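Long-range contacts in X-ray repair cross complementing protein 1 variant (Homo sapiens, PDB 6WH1), which probably acts as a scaffold that assembles DNA single-strand break repair complexes and restrains PARP1, seen here as its C-terminal BRCT domain: residues 1-6 and 80-85; 44-49 and 66-71. All coordinates share one frame; numbering follows the deposited sequence.

Interaction 1: residues 1-6 and 80-85; sequences ELPDFF and EKQKLL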
loop_
_atom_site.group_PDB
_atom_site.type_symbol
_atom_site.label_atom_id
_atom_site.label_comp_id
_atom_site.label_asym_id
_atom_site.label_seq_id
_atom_site.Cartn_x
_atom_site.Cartn_y
_atom_site.Cartn_z
ATOM N N GLU A 1 -13.703 6.727 -5.734
ATOM C CA GLU A 1 -13.048 8.023 -5.874
ATOM C C GLU A 1 -12.207 8.364 -4.639
ATOM O O GLU A 1 -12.721 8.887 -3.648
ATOM C CB GLU A 1 -14.085 9.118 -6.124
ATOM C CG GLU A 1 -13.512 10.522 -6.342
ATOM C CD GLU A 1 -12.204 10.549 -7.136
ATOM O OE1 GLU A 1 -12.251 10.925 -8.327
ATOM O OE2 GLU A 1 -11.127 10.249 -6.572
ATOM N N LEU A 2 -10.898 8.103 -4.722
ATOM C CA LEU A 2 -10.100 8.094 -3.500
ATOM C C LEU A 2 -9.365 9.410 -3.273
ATOM O O LEU A 2 -8.914 10.048 -4.231
ATOM C CB LEU A 2 -9.074 6.964 -3.543
ATOM C CG LEU A 2 -9.663 5.568 -3.385
ATOM C CD1 LEU A 2 -8.567 4.531 -3.496
ATOM C CD2 LEU A 2 -10.402 5.457 -2.065
ATOM N N PRO A 3 -9.224 9.795 -2.005
ATOM C CA PRO A 3 -8.421 10.976 -1.670
ATOM C C PRO A 3 -6.946 10.770 -1.974
ATOM O O PRO A 3 -6.448 9.648 -2.095
ATOM C CB PRO A 3 -8.657 11.154 -0.166
ATOM C CG PRO A 3 -9.094 9.811 0.312
ATOM C CD PRO A 3 -9.860 9.201 -0.819
ATOM N N ASP A 4 -6.235 11.892 -2.063
ATOM C CA ASP A 4 -4.903 11.956 -2.654
ATOM C C ASP A 4 -3.940 12.731 -1.770
ATOM O O ASP A 4 -3.019 13.387 -2.259
ATOM C CB ASP A 4 -4.974 12.613 -4.027
ATOM C CG ASP A 4 -5.840 13.861 -4.013
ATOM O OD1 ASP A 4 -6.296 14.242 -2.913
ATOM O OD2 ASP A 4 -6.049 14.465 -5.087
ATOM N N PHE A 5 -4.128 12.697 -0.455
ATOM C CA PHE A 5 -3.355 13.604 0.387
ATOM C C PHE A 5 -1.966 13.083 0.734
ATOM O O PHE A 5 -1.215 13.798 1.404
ATOM C CB PHE A 5 -4.119 13.938 1.672
ATOM C CG PHE A 5 -4.702 12.750 2.363
ATOM C CD1 PHE A 5 -3.893 11.876 3.067
ATOM C CD2 PHE A 5 -6.063 12.519 2.324
ATOM C CE1 PHE A 5 -4.432 10.787 3.712
ATOM C CE2 PHE A 5 -6.608 11.434 2.966
ATOM C CZ PHE A 5 -5.792 10.566 3.663
ATOM N N PHE A 6 -1.603 11.875 0.304
ATOM C CA PHE A 6 -0.229 11.398 0.398
ATOM C C PHE A 6 0.525 11.541 -0.917
ATOM O O PHE A 6 1.679 11.113 -1.000
ATOM C CB PHE A 6 -0.190 9.927 0.833
ATOM C CG PHE A 6 -0.490 9.698 2.288
ATOM C CD1 PHE A 6 -0.550 10.752 3.184
ATOM C CD2 PHE A 6 -0.708 8.412 2.758
ATOM C CE1 PHE A 6 -0.833 10.526 4.524
ATOM C CE2 PHE A 6 -0.988 8.179 4.094
ATOM C CZ PHE A 6 -1.051 9.236 4.979
ATOM N N GLU A 80 -8.714 7.468 9.388
ATOM C CA GLU A 80 -9.939 7.620 10.173
ATOM C C GLU A 80 -10.582 8.985 9.944
ATOM O O GLU A 80 -11.793 9.079 9.710
ATOM C CB GLU A 80 -9.645 7.404 11.656
ATOM C CG GLU A 80 -9.276 5.976 12.006
ATOM C CD GLU A 80 -8.899 5.811 13.465
ATOM O OE1 GLU A 80 -9.243 6.699 14.275
ATOM O OE2 GLU A 80 -8.257 4.794 13.800
ATOM N N LYS A 81 -9.791 10.054 10.021
ATOM C CA LYS A 81 -10.290 11.396 9.744
ATOM C C LYS A 81 -10.345 11.707 8.254
ATOM O O LYS A 81 -10.889 12.751 7.875
ATOM C CB LYS A 81 -9.425 12.438 10.459
ATOM C CG LYS A 81 -9.423 12.314 11.979
ATOM C CD LYS A 81 -8.971 13.610 12.640
ATOM C CE LYS A 81 -8.557 13.392 14.089
ATOM N NZ LYS A 81 -8.050 14.646 14.721
ATOM N N GLN A 82 -9.804 10.823 7.409
ATOM C CA GLN A 82 -9.805 10.983 5.955
ATOM C C GLN A 82 -9.089 12.259 5.534
ATOM O O GLN A 82 -9.386 12.851 4.494
ATOM C CB GLN A 82 -11.224 10.930 5.394
ATOM C CG GLN A 82 -11.698 9.503 5.186
ATOM C CD GLN A 82 -10.960 8.810 4.058
ATOM O OE1 GLN A 82 -11.007 9.254 2.912
ATOM N NE2 GLN A 82 -10.268 7.722 4.378
ATOM N N LYS A 83 -8.104 12.659 6.325
ATOM C CA LYS A 83 -7.392 13.894 6.091
ATOM C C LYS A 83 -5.903 13.655 6.277
ATOM O O LYS A 83 -5.483 12.633 6.821
ATOM C CB LYS A 83 -7.880 14.957 7.051
ATOM C CG LYS A 83 -8.383 16.124 6.339
ATOM C CD LYS A 83 -8.342 17.260 7.262
ATOM C CE LYS A 83 -6.938 17.797 7.479
ATOM N NZ LYS A 83 -7.152 19.024 8.253
ATOM N N LEU A 84 -5.094 14.612 5.830
ATOM C CA LEU A 84 -3.663 14.590 6.122
ATOM C C LEU A 84 -3.449 15.251 7.476
ATOM O O LEU A 84 -3.476 16.480 7.597
ATOM C CB LEU A 84 -2.863 15.300 5.035
ATOM C CG LEU A 84 -1.361 15.427 5.335
ATOM C CD1 LEU A 84 -0.679 14.061 5.314
ATOM C CD2 LEU A 84 -0.677 16.393 4.372
ATOM N N LEU A 85 -3.246 14.447 8.500
ATOM C CA LEU A 85 -3.001 15.031 9.807
ATOM C C LEU A 85 -1.512 15.290 9.997
ATOM O O LEU A 85 -0.673 14.671 9.333
ATOM C CB LEU A 85 -3.541 14.108 10.898
ATOM C CG LEU A 85 -5.071 14.046 10.982
ATOM C CD1 LEU A 85 -5.546 12.617 10.910
ATOM C CD2 LEU A 85 -5.569 14.677 12.265
#
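Phe5 and Leu84 bring the two backbones nearest, their CA atoms 5.8 Å apart, where 3-6 and 82-84 run in roughly the same direction, 30° apart, with no hydrogen bond between them. The ring of Phe5 carries the contact. With CG lodged between the backbone N and the carbonyl carbon (chi1 47°), it swings toward 82-84 and lays one face against the Lys83-Leu84 peptide: Lys83 C sits 3.9 Å above the plane over the ring centre, and Leu84 N lies nearer the rim. Gln82 O approaches the same ring obliquely, 3.5 Å from Phe5 CE2. At the base of the ring, the side chains of Phe5 and Leu84 slide past each other in opposite directions, Phe5 CB to Leu84 CB 3.8 Å, and Leu84 CD1 reaches the edge of the Phe6 ring, 3.6 Å from Phe6 CE1. At the other end the Pro3 ring meets the Gln82 amide, Pro3 CG lying 3.3 Å from Gln82 OE1, while Gln82 NE2 is hydrogen-bonded to Asn79 O. Gln82, with positive phi, is the C-prime residue of a Schellman motif; the turn it makes presents the peptides on which Phe5 rests. The N-terminal loop thus packs on the turn that follows helix 72-81, while Phe6 reaches Ile75 and Cys78 on the helix itself, and Phe32, from the loop after helix 21-31, touches Pro3, Phe5 and Gln82.

Interaction 2: residues 44-49 and 66-71; sequences VQFVIT and SLAFVR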
loop_
_atom_site.group_PDB
_atom_site.type_symbol
_atom_site.label_atom_id
_atom_site.label_comp_id
_atom_site.label_asym_id
_atom_site.label_seq_id
_atom_site.Cartn_x
_atom_site.Cartn_y
_atom_site.Cartn_z
ATOM N N VAL A 44 13.487 9.108 0.509
ATOM C CA VAL A 44 12.416 8.812 1.456
ATOM C C VAL A 44 12.123 10.051 2.288
ATOM O O VAL A 44 13.040 10.701 2.802
ATOM C CB VAL A 44 12.804 7.628 2.354
ATOM C CG1 VAL A 44 11.895 7.571 3.586
ATOM C CG2 VAL A 44 12.751 6.318 1.571
ATOM N N GLN A 45 10.838 10.382 2.437
ATOM C CA GLN A 45 10.441 11.531 3.238
ATOM C C GLN A 45 9.825 11.163 4.581
ATOM O O GLN A 45 9.826 12.000 5.490
ATOM C CB GLN A 45 9.447 12.409 2.464
ATOM C CG GLN A 45 10.075 13.213 1.342
ATOM C CD GLN A 45 9.410 12.956 0.010
ATOM O OE1 GLN A 45 8.250 12.547 -0.050
ATOM N NE2 GLN A 45 10.139 13.195 -1.071
ATOM N N PHE A 46 9.307 9.947 4.731
ATOM C CA PHE A 46 8.685 9.519 5.979
ATOM C C PHE A 46 9.052 8.070 6.244
ATOM O O PHE A 46 8.673 7.180 5.477
ATOM C CB PHE A 46 7.160 9.676 5.927
ATOM C CG PHE A 46 6.705 11.084 5.698
ATOM C CD1 PHE A 46 6.602 11.971 6.755
ATOM C CD2 PHE A 46 6.383 11.522 4.423
ATOM C CE1 PHE A 46 6.185 13.270 6.545
ATOM C CE2 PHE A 46 5.965 12.823 4.205
ATOM C CZ PHE A 46 5.867 13.698 5.266
ATOM N N VAL A 47 9.789 7.833 7.320
ATOM C CA VAL A 47 10.038 6.482 7.800
ATOM C C VAL A 47 8.953 6.151 8.816
ATOM O O VAL A 47 8.768 6.877 9.799
ATOM C CB VAL A 47 11.439 6.355 8.415
ATOM C CG1 VAL A 47 11.593 5.015 9.117
ATOM C CG2 VAL A 47 12.505 6.510 7.343
ATOM N N ILE A 48 8.217 5.074 8.565
ATOM C CA ILE A 48 7.194 4.585 9.482
ATOM C C ILE A 48 7.770 3.402 10.248
ATOM O O ILE A 48 8.182 2.405 9.642
ATOM C CB ILE A 48 5.913 4.186 8.731
ATOM C CG1 ILE A 48 5.624 5.174 7.592
ATOM C CG2 ILE A 48 4.741 4.086 9.696
ATOM C CD1 ILE A 48 5.245 6.564 8.055
ATOM N N THR A 49 7.807 3.505 11.578
ATOM C CA THR A 49 8.355 2.445 12.416
ATOM C C THR A 49 7.519 2.267 13.672
ATOM O O THR A 49 6.932 3.219 14.194
ATOM C CB THR A 49 9.796 2.722 12.865
ATOM O OG1 THR A 49 9.871 4.021 13.467
ATOM C CG2 THR A 49 10.723 2.673 11.706
ATOM N N SER A 66 15.380 16.740 5.797
ATOM C CA SER A 66 13.938 16.926 5.912
ATOM C C SER A 66 13.200 15.646 6.280
ATOM O O SER A 66 11.966 15.637 6.287
ATOM C CB SER A 66 13.376 17.486 4.605
ATOM O OG SER A 66 13.654 16.619 3.520
ATOM N N LEU A 67 13.923 14.575 6.594
ATOM C CA LEU A 67 13.295 13.291 6.867
ATOM C C LEU A 67 12.588 13.309 8.216
ATOM O O LEU A 67 13.061 13.923 9.176
ATOM C CB LEU A 67 14.352 12.190 6.816
ATOM C CG LEU A 67 14.225 10.908 7.627
ATOM C CD1 LEU A 67 13.145 10.027 7.039
ATOM C CD2 LEU A 67 15.565 10.203 7.597
ATOM N N ALA A 68 11.437 12.637 8.281
ATOM C CA ALA A 68 10.621 12.574 9.486
ATOM C C ALA A 68 10.361 11.121 9.853
ATOM O O ALA A 68 10.140 10.278 8.977
ATOM C CB ALA A 68 9.288 13.305 9.300
ATOM N N PHE A 69 10.376 10.843 11.156
ATOM C CA PHE A 69 10.167 9.506 11.698
ATOM C C PHE A 69 8.838 9.487 12.438
ATOM O O PHE A 69 8.638 10.261 13.381
ATOM C CB PHE A 69 11.312 9.114 12.628
ATOM C CG PHE A 69 12.654 9.116 11.958
ATOM C CD1 PHE A 69 13.436 10.259 11.946
ATOM C CD2 PHE A 69 13.130 7.977 11.330
ATOM C CE1 PHE A 69 14.671 10.261 11.329
ATOM C CE2 PHE A 69 14.360 7.976 10.709
ATOM C CZ PHE A 69 15.133 9.115 10.714
ATOM N N VAL A 70 7.929 8.615 11.998
ATOM C CA VAL A 70 6.538 8.652 12.431
ATOM C C VAL A 70 6.058 7.240 12.745
ATOM O O VAL A 70 6.544 6.254 12.182
ATOM C CB VAL A 70 5.616 9.297 11.366
ATOM C CG1 VAL A 70 4.341 9.779 12.006
ATOM C CG2 VAL A 70 6.309 10.447 10.649
ATOM N N ARG A 71 5.067 7.153 13.643
ATOM C CA ARG A 71 4.460 5.902 14.064
ATOM C C ARG A 71 3.295 5.529 13.151
ATOM O O ARG A 71 2.688 6.401 12.519
ATOM C CB ARG A 71 3.970 6.013 15.504
ATOM C CG ARG A 71 5.082 6.297 16.502
ATOM C CD ARG A 71 5.567 5.020 17.159
ATOM N NE ARG A 71 6.642 5.269 18.116
ATOM C CZ ARG A 71 7.819 4.655 18.091
ATOM N NH1 ARG A 71 8.075 3.751 17.154
ATOM N NH2 ARG A 71 8.741 4.943 19.002
HETATM O O HOH W 1 9.670 14.675 5.551
#
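Val47 and Phe69 lie side by side on one face of the parallel pair formed by strands 46-48 and 68-70, pointing the same way, with Val47 CB 3.7 Å from Phe69 CD2. Val47 CG2, anti to the carbonyl carbon, meets Leu67 CD1 at 3.6 Å, so the valine packs against both Leu67 and Phe69. This is the face that helix 55-63 covers, with Phe57 stacked on the Phe69 ring. On the reverse face Phe46 and Val70 also run alongside each other: Val70 CG2 comes to the edge of the phenyl ring, near its plane, and Ala68 CB approaches obliquely, 3.9 Å from Phe46 CD1. Trp74 and His87 close in on the same ring. Between the faces the backbones are joined by four hydrogen bonds, of which Val70 N to Val47 O is the shortest at 2.9 Å. A water donates to both Gln45 O and Ser66 O. Past the strand ends, Arg71 bends at chi2 (-97°) and brings NH1 to Thr49 O at 3.2 Å, well above the carbonyl plane; NH1 also donates to Gln51 O. With an alanine in place of Arg71 the guanidinium donor to Thr49 O and Gln51 O is gone, and the chain after strand 46-48 would probably be less firmly fixed. The contact is therefore the parallel strand pairing of a beta-alpha-beta unit, in which main-chain bonds set the register and apolar side chains fill both faces, while Thr49 OG1 is buried with no hydrogen-bond partner in the model, probably at some cost.

Overall arrangement
From the N terminus, the loop 1-6 leads into strand 10-13, helix 21-31 and strand 35-36 before the chain reaches 44-49. Interaction 2 then closes a short loop, with helix 55-63 as the crossover between two neighbouring parallel strands. From 68-70 the chain passes directly into helix 72-81, followed by the turn 82-84, which returns to the N-terminal loop in interaction 1. The larger loop so closed contains interaction 2 entirely, and the contacts nest without crossing. Their centres lie about 18 Å apart, and they do not touch. One joins a central strand to an outermost strand of the BRCT sheet; the other ties the N-terminal loop to the turn after helix 72-81.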